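Long-range contact in L-threonine dehydrogenase (Flavobacterium frigidimaris, PDB 2YY7), which probably oxidises L-threonine at its 3-hydroxyl with NAD as the bound cofactor, on a Rossmann-type fold of the epimerase/dehydratase family: residues A[195-209]-A[260-273]. Sequence-based numbering, arbitrary orientation.
Sequences AIADKKYECFLSSET and IPEFTITYEPDFRQ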
loop_
_atom_site.group_PDB
_atom_site.type_symbol
_atom_site.label_atom_id
_atom_site.label_comp_id
_atom_site.label_asym_id
_atom_site.label_seq_id
_atom_site.Cartn_x
_atom_site.Cartn_y
_atom_site.Cartn_z
ATOM N N ALA A 195 25.077 -1.230 28.478
ATOM C CA ALA A 195 25.897 -0.201 29.105
ATOM C C ALA A 195 25.923 -0.442 30.610
ATOM O O ALA A 195 26.970 -0.374 31.249
ATOM C CB ALA A 195 25.324 1.189 28.817
ATOM N N ILE A 196 24.752 -0.733 31.160
ATOM C CA ILE A 196 24.600 -0.972 32.589
ATOM C C ILE A 196 25.132 -2.341 33.025
ATOM O O ILE A 196 25.773 -2.464 34.071
ATOM C CB ILE A 196 23.111 -0.839 32.989
ATOM C CG1 ILE A 196 22.634 0.594 32.713
ATOM C CG2 ILE A 196 22.920 -1.186 34.454
ATOM C CD1 ILE A 196 21.153 0.812 32.942
ATOM N N ALA A 197 24.883 -3.363 32.214
ATOM C CA ALA A 197 25.325 -4.711 32.540
ATOM C C ALA A 197 26.794 -4.986 32.241
ATOM O O ALA A 197 27.516 -5.500 33.097
ATOM C CB ALA A 197 24.448 -5.734 31.814
ATOM N N ASP A 198 27.238 -4.641 31.035
ATOM C CA ASP A 198 28.619 -4.902 30.636
ATOM C C ASP A 198 29.507 -3.669 30.540
ATOM O O ASP A 198 30.726 -3.791 30.443
ATOM C CB ASP A 198 28.647 -5.627 29.287
ATOM C CG ASP A 198 27.624 -6.741 29.200
ATOM O OD1 ASP A 198 27.492 -7.508 30.179
ATOM O OD2 ASP A 198 26.959 -6.854 28.147
ATOM N N LYS A 199 28.902 -2.486 30.555
ATOM C CA LYS A 199 29.670 -1.252 30.458
ATOM C C LYS A 199 30.261 -1.095 29.058
ATOM O O LYS A 199 31.216 -0.348 28.859
ATOM C CB LYS A 199 30.793 -1.243 31.495
ATOM C CG LYS A 199 30.729 -0.077 32.455
ATOM C CD LYS A 199 29.445 -0.090 33.276
ATOM C CE LYS A 199 29.393 -1.280 34.221
ATOM N NZ LYS A 199 28.204 -1.213 35.120
ATOM N N LYS A 200 29.689 -1.821 28.100
ATOM C CA LYS A 200 30.116 -1.766 26.704
ATOM C C LYS A 200 28.991 -2.319 25.833
ATOM O O LYS A 200 28.171 -3.110 26.296
ATOM C CB LYS A 200 31.400 -2.576 26.490
ATOM C CG LYS A 200 31.279 -4.054 26.808
ATOM C CD LYS A 200 32.611 -4.769 26.616
ATOM C CE LYS A 200 33.706 -4.155 27.486
ATOM N NZ LYS A 200 35.019 -4.845 27.316
ATOM N N TYR A 201 28.952 -1.903 24.572
ATOM C CA TYR A 201 27.899 -2.351 23.672
ATOM C C TYR A 201 28.366 -2.435 22.223
ATOM O O TYR A 201 29.163 -1.617 21.765
ATOM C CB TYR A 201 26.703 -1.388 23.770
ATOM C CG TYR A 201 25.565 -1.662 22.799
ATOM C CD1 TYR A 201 25.072 -0.647 21.977
ATOM C CD2 TYR A 201 24.982 -2.927 22.705
ATOM C CE1 TYR A 201 24.032 -0.880 21.085
ATOM C CE2 TYR A 201 23.934 -3.175 21.813
ATOM C CZ TYR A 201 23.466 -2.144 21.003
ATOM O OH TYR A 201 22.451 -2.373 20.106
ATOM N N GLU A 202 27.873 -3.445 21.517
ATOM C CA GLU A 202 28.183 -3.620 20.109
ATOM C C GLU A 202 26.888 -3.294 19.367
ATOM O O GLU A 202 25.944 -4.082 19.357
ATOM C CB GLU A 202 28.649 -5.054 19.837
ATOM C CG GLU A 202 30.008 -5.366 20.479
ATOM C CD GLU A 202 30.551 -6.735 20.101
ATOM O OE1 GLU A 202 31.689 -7.057 20.501
ATOM O OE2 GLU A 202 29.842 -7.490 19.407
ATOM N N CYS A 203 26.859 -2.107 18.770
ATOM C CA CYS A 203 25.702 -1.585 18.046
ATOM C C CYS A 203 25.497 -2.196 16.655
ATOM O O CYS A 203 26.454 -2.346 15.895
ATOM C CB CYS A 203 25.860 -0.069 17.924
ATOM S SG CYS A 203 24.380 0.834 17.459
ATOM N N PHE A 204 24.253 -2.532 16.311
ATOM C CA PHE A 204 23.977 -3.118 15.004
ATOM C C PHE A 204 23.666 -2.101 13.899
ATOM O O PHE A 204 23.197 -2.466 12.819
ATOM C CB PHE A 204 22.862 -4.174 15.104
ATOM C CG PHE A 204 21.523 -3.634 15.532
ATOM C CD1 PHE A 204 20.738 -2.895 14.652
ATOM C CD2 PHE A 204 21.021 -3.916 16.804
ATOM C CE1 PHE A 204 19.469 -2.450 15.027
ATOM C CE2 PHE A 204 19.754 -3.475 17.189
ATOM C CZ PHE A 204 18.976 -2.743 16.300
ATOM N N LEU A 205 23.946 -0.832 14.181
ATOM C CA LEU A 205 23.757 0.265 13.232
ATOM C C LEU A 205 25.020 1.132 13.300
ATOM O O LEU A 205 25.619 1.257 14.368
ATOM C CB LEU A 205 22.534 1.099 13.620
ATOM C CG LEU A 205 21.286 1.054 12.729
ATOM C CD1 LEU A 205 20.977 -0.364 12.268
ATOM C CD2 LEU A 205 20.122 1.645 13.506
ATOM N N SER A 206 25.425 1.720 12.172
ATOM C CA SER A 206 26.620 2.565 12.135
ATOM C C SER A 206 26.426 3.836 12.966
ATOM O O SER A 206 25.306 4.334 13.110
ATOM C CB SER A 206 26.998 2.909 10.687
ATOM O OG SER A 206 25.907 3.460 9.979
ATOM N N SER A 207 27.535 4.361 13.485
ATOM C CA SER A 207 27.544 5.522 14.374
ATOM C C SER A 207 26.751 6.779 14.032
ATOM O O SER A 207 26.206 7.415 14.933
ATOM C CB SER A 207 28.994 5.926 14.689
ATOM O OG SER A 207 29.591 6.640 13.623
ATOM N N GLU A 208 26.677 7.152 12.758
ATOM C CA GLU A 208 25.955 8.367 12.390
ATOM C C GLU A 208 24.565 8.139 11.789
ATOM O O GLU A 208 24.049 8.995 11.074
ATOM C CB GLU A 208 26.795 9.202 11.417
ATOM C CG GLU A 208 28.221 9.480 11.889
ATOM C CD GLU A 208 28.286 9.991 13.319
ATOM O OE1 GLU A 208 27.663 11.034 13.612
ATOM O OE2 GLU A 208 28.965 9.345 14.152
ATOM N N THR A 209 23.959 6.990 12.082
ATOM C CA THR A 209 22.628 6.669 11.574
ATOM C C THR A 209 21.586 7.453 12.373
ATOM O O THR A 209 21.112 6.997 13.417
ATOM C CB THR A 209 22.351 5.157 11.701
ATOM O OG1 THR A 209 23.369 4.432 11.002
ATOM C CG2 THR A 209 20.996 4.799 11.111
ATOM N N ILE A 260 27.684 6.905 32.820
ATOM C CA ILE A 260 28.603 5.775 32.927
ATOM C C ILE A 260 29.841 6.161 32.112
ATOM O O ILE A 260 29.958 5.821 30.934
ATOM C CB ILE A 260 27.969 4.491 32.345
ATOM C CG1 ILE A 260 26.576 4.282 32.949
ATOM C CG2 ILE A 260 28.845 3.292 32.659
ATOM C CD1 ILE A 260 25.794 3.143 32.334
ATOM N N PRO A 261 30.779 6.892 32.738
ATOM C CA PRO A 261 32.022 7.366 32.114
ATOM C C PRO A 261 32.897 6.319 31.434
ATOM O O PRO A 261 33.602 6.628 30.475
ATOM C CB PRO A 261 32.749 8.051 33.273
ATOM C CG PRO A 261 31.624 8.524 34.152
ATOM C CD PRO A 261 30.706 7.328 34.145
ATOM N N GLU A 262 32.853 5.086 31.928
ATOM C CA GLU A 262 33.670 4.017 31.372
ATOM C C GLU A 262 32.999 3.287 30.209
ATOM O O GLU A 262 33.607 2.421 29.585
ATOM C CB GLU A 262 34.033 3.005 32.465
ATOM C CG GLU A 262 32.841 2.272 33.074
ATOM C CD GLU A 262 32.168 3.035 34.211
ATOM O OE1 GLU A 262 31.951 4.259 34.083
ATOM O OE2 GLU A 262 31.840 2.400 35.235
ATOM N N PHE A 263 31.753 3.639 29.915
ATOM C CA PHE A 263 31.025 2.998 28.823
ATOM C C PHE A 263 31.713 3.174 27.475
ATOM O O PHE A 263 32.110 4.277 27.114
ATOM C CB PHE A 263 29.605 3.559 28.725
ATOM C CG PHE A 263 28.824 3.031 27.550
ATOM C CD1 PHE A 263 28.573 1.668 27.419
ATOM C CD2 PHE A 263 28.331 3.898 26.581
ATOM C CE1 PHE A 263 27.839 1.174 26.342
ATOM C CE2 PHE A 263 27.595 3.417 25.496
ATOM C CZ PHE A 263 27.347 2.049 25.376
ATOM N N THR A 264 31.837 2.081 26.729
ATOM C CA THR A 264 32.451 2.123 25.409
ATOM C C THR A 264 31.512 1.483 24.395
ATOM O O THR A 264 30.716 0.608 24.739
ATOM C CB THR A 264 33.797 1.376 25.384
ATOM O OG1 THR A 264 33.597 0.012 25.767
ATOM C CG2 THR A 264 34.784 2.035 26.337
ATOM N N ILE A 265 31.609 1.913 23.143
ATOM C CA ILE A 265 30.745 1.383 22.101
ATOM C C ILE A 265 31.475 1.156 20.782
ATOM O O ILE A 265 32.280 1.982 20.354
ATOM C CB ILE A 265 29.551 2.339 21.856
ATOM C CG1 ILE A 265 28.589 1.742 20.821
ATOM C CG2 ILE A 265 30.060 3.694 21.379
ATOM C CD1 ILE A 265 27.312 2.553 20.642
ATOM N N THR A 266 31.197 0.018 20.156
ATOM C CA THR A 266 31.780 -0.324 18.867
ATOM C C THR A 266 30.595 -0.521 17.924
ATOM O O THR A 266 29.479 -0.781 18.376
ATOM C CB THR A 266 32.629 -1.610 18.942
ATOM O OG1 THR A 266 31.838 -2.685 19.462
ATOM C CG2 THR A 266 33.839 -1.389 19.844
ATOM N N TYR A 267 30.837 -0.403 16.624
ATOM C CA TYR A 267 29.765 -0.506 15.640
ATOM C C TYR A 267 29.916 -1.652 14.635
ATOM O O TYR A 267 30.883 -1.702 13.872
ATOM C CB TYR A 267 29.660 0.836 14.909
ATOM C CG TYR A 267 29.385 2.000 15.847
ATOM C CD1 TYR A 267 28.087 2.281 16.274
ATOM C CD2 TYR A 267 30.428 2.783 16.351
ATOM C CE1 TYR A 267 27.829 3.306 17.180
ATOM C CE2 TYR A 267 30.179 3.814 17.264
ATOM C CZ TYR A 267 28.875 4.066 17.673
ATOM O OH TYR A 267 28.607 5.060 18.592
ATOM N N GLU A 268 28.949 -2.566 14.638
ATOM C CA GLU A 268 28.966 -3.706 13.726
ATOM C C GLU A 268 27.613 -3.840 13.034
ATOM O O GLU A 268 26.822 -4.730 13.352
ATOM C CB GLU A 268 29.300 -4.987 14.495
ATOM C CG GLU A 268 30.615 -4.901 15.259
ATOM C CD GLU A 268 30.993 -6.198 15.947
ATOM O OE1 GLU A 268 31.985 -6.192 16.708
ATOM O OE2 GLU A 268 30.306 -7.220 15.725
ATOM N N PRO A 269 27.334 -2.953 12.064
ATOM C CA PRO A 269 26.085 -2.923 11.295
ATOM C C PRO A 269 25.736 -4.241 10.612
ATOM O O PRO A 269 26.602 -4.888 10.029
ATOM C CB PRO A 269 26.337 -1.815 10.270
ATOM C CG PRO A 269 27.320 -0.926 10.955
ATOM C CD PRO A 269 28.261 -1.912 11.586
ATOM N N ASP A 270 24.470 -4.644 10.693
ATOM C CA ASP A 270 24.035 -5.865 10.027
ATOM C C ASP A 270 22.877 -5.541 9.078
ATOM O O ASP A 270 22.714 -4.384 8.691
ATOM C CB ASP A 270 23.672 -6.961 11.049
ATOM C CG ASP A 270 22.484 -6.604 11.934
ATOM O OD1 ASP A 270 22.279 -7.337 12.926
ATOM O OD2 ASP A 270 21.757 -5.628 11.655
ATOM N N PHE A 271 22.077 -6.535 8.698
ATOM C CA PHE A 271 20.981 -6.299 7.759
ATOM C C PHE A 271 20.051 -5.157 8.163
ATOM O O PHE A 271 19.429 -4.518 7.308
ATOM C CB PHE A 271 20.176 -7.596 7.535
ATOM C CG PHE A 271 19.114 -7.860 8.572
ATOM C CD1 PHE A 271 17.838 -7.320 8.438
ATOM C CD2 PHE A 271 19.385 -8.658 9.678
ATOM C CE1 PHE A 271 16.846 -7.574 9.387
ATOM C CE2 PHE A 271 18.401 -8.917 10.633
ATOM C CZ PHE A 271 17.129 -8.373 10.486
ATOM N N ARG A 272 19.967 -4.884 9.458
ATOM C CA ARG A 272 19.101 -3.815 9.935
ATOM C C ARG A 272 19.531 -2.423 9.486
ATOM O O ARG A 272 18.726 -1.493 9.484
ATOM C CB ARG A 272 18.981 -3.899 11.458
ATOM C CG ARG A 272 18.171 -5.116 11.870
ATOM C CD ARG A 272 18.234 -5.397 13.350
ATOM N NE ARG A 272 19.516 -5.962 13.754
ATOM C CZ ARG A 272 19.726 -6.520 14.941
ATOM N NH1 ARG A 272 20.920 -7.015 15.246
ATOM N NH2 ARG A 272 18.732 -6.586 15.820
ATOM N N GLN A 273 20.792 -2.288 9.083
ATOM C CA GLN A 273 21.309 -1.007 8.604
ATOM C C GLN A 273 20.628 -0.613 7.292
ATOM O O GLN A 273 20.388 0.571 7.024
ATOM C CB GLN A 273 22.819 -1.100 8.356
ATOM C CG GLN A 273 23.436 0.210 7.871
ATOM C CD GLN A 273 23.475 1.256 8.962
ATOM O OE1 GLN A 273 23.096 2.414 8.757
ATOM N NE2 GLN A 273 23.941 0.855 10.137
HETATM O O HOH W 1 33.888 0.003 28.489
HETATM O O HOH W 2 30.913 -9.273 17.904
#
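Ala195 CB sits over one face of the Phe263 ring, 3.9 Å from its centroid. Tyr201 CB meets the edge of that ring in its plane. Phe263 reaches this place with CG anti to its backbone N (chi1 175°). Ile265 CD1 lies 4.0 Å from Cys203 CB and touches the Tyr201 ring. Helices 187-197 and 249-257 back this apolar face. Ser207 CB closes over a face of the Tyr267 ring, 3.6 Å from its centroid, a CH-pi contact.

Strands 200-203 and 264-267 run parallel and form a two-stranded sheet apart from the Rossmann sheet. Their bonds alternate in direction, ending with Glu268 N to Cys203 O (2.8 Å).

Beyond the strands, the Arg272 guanidinium lies flat on Phe204 as a cation-pi stack, with planes 8° apart and CZ 3.5 Å from the ring centroid. Asp270 holds Arg272 side-on: Arg272 NE binds Asp270 OD2, and a salt bridge joins Arg272 NH1 to Asp270 OD1 (2.7 Å). Asp270 OD2 also caps Arg272 N. The Phe204 side chain lies about 11 Å from that of Gln13, which binds NAD.

On the face away from Tyr201 and Ile265, Glu202 CG packs against Thr266 OG1. Glu202 OE2 comes 3.7 Å from Glu268 OE1, and one water donates to both carboxylates. Where the strands begin, another water joins Lys199 O, Glu262 O and Thr264 OG1.

The small sheet thus has one apolar, helix-backed face and one polar. The water between the two glutamates probably eases their repulsion, while Asp270 fixes the turn of the guanidinium over Phe204 and probably balances its charge.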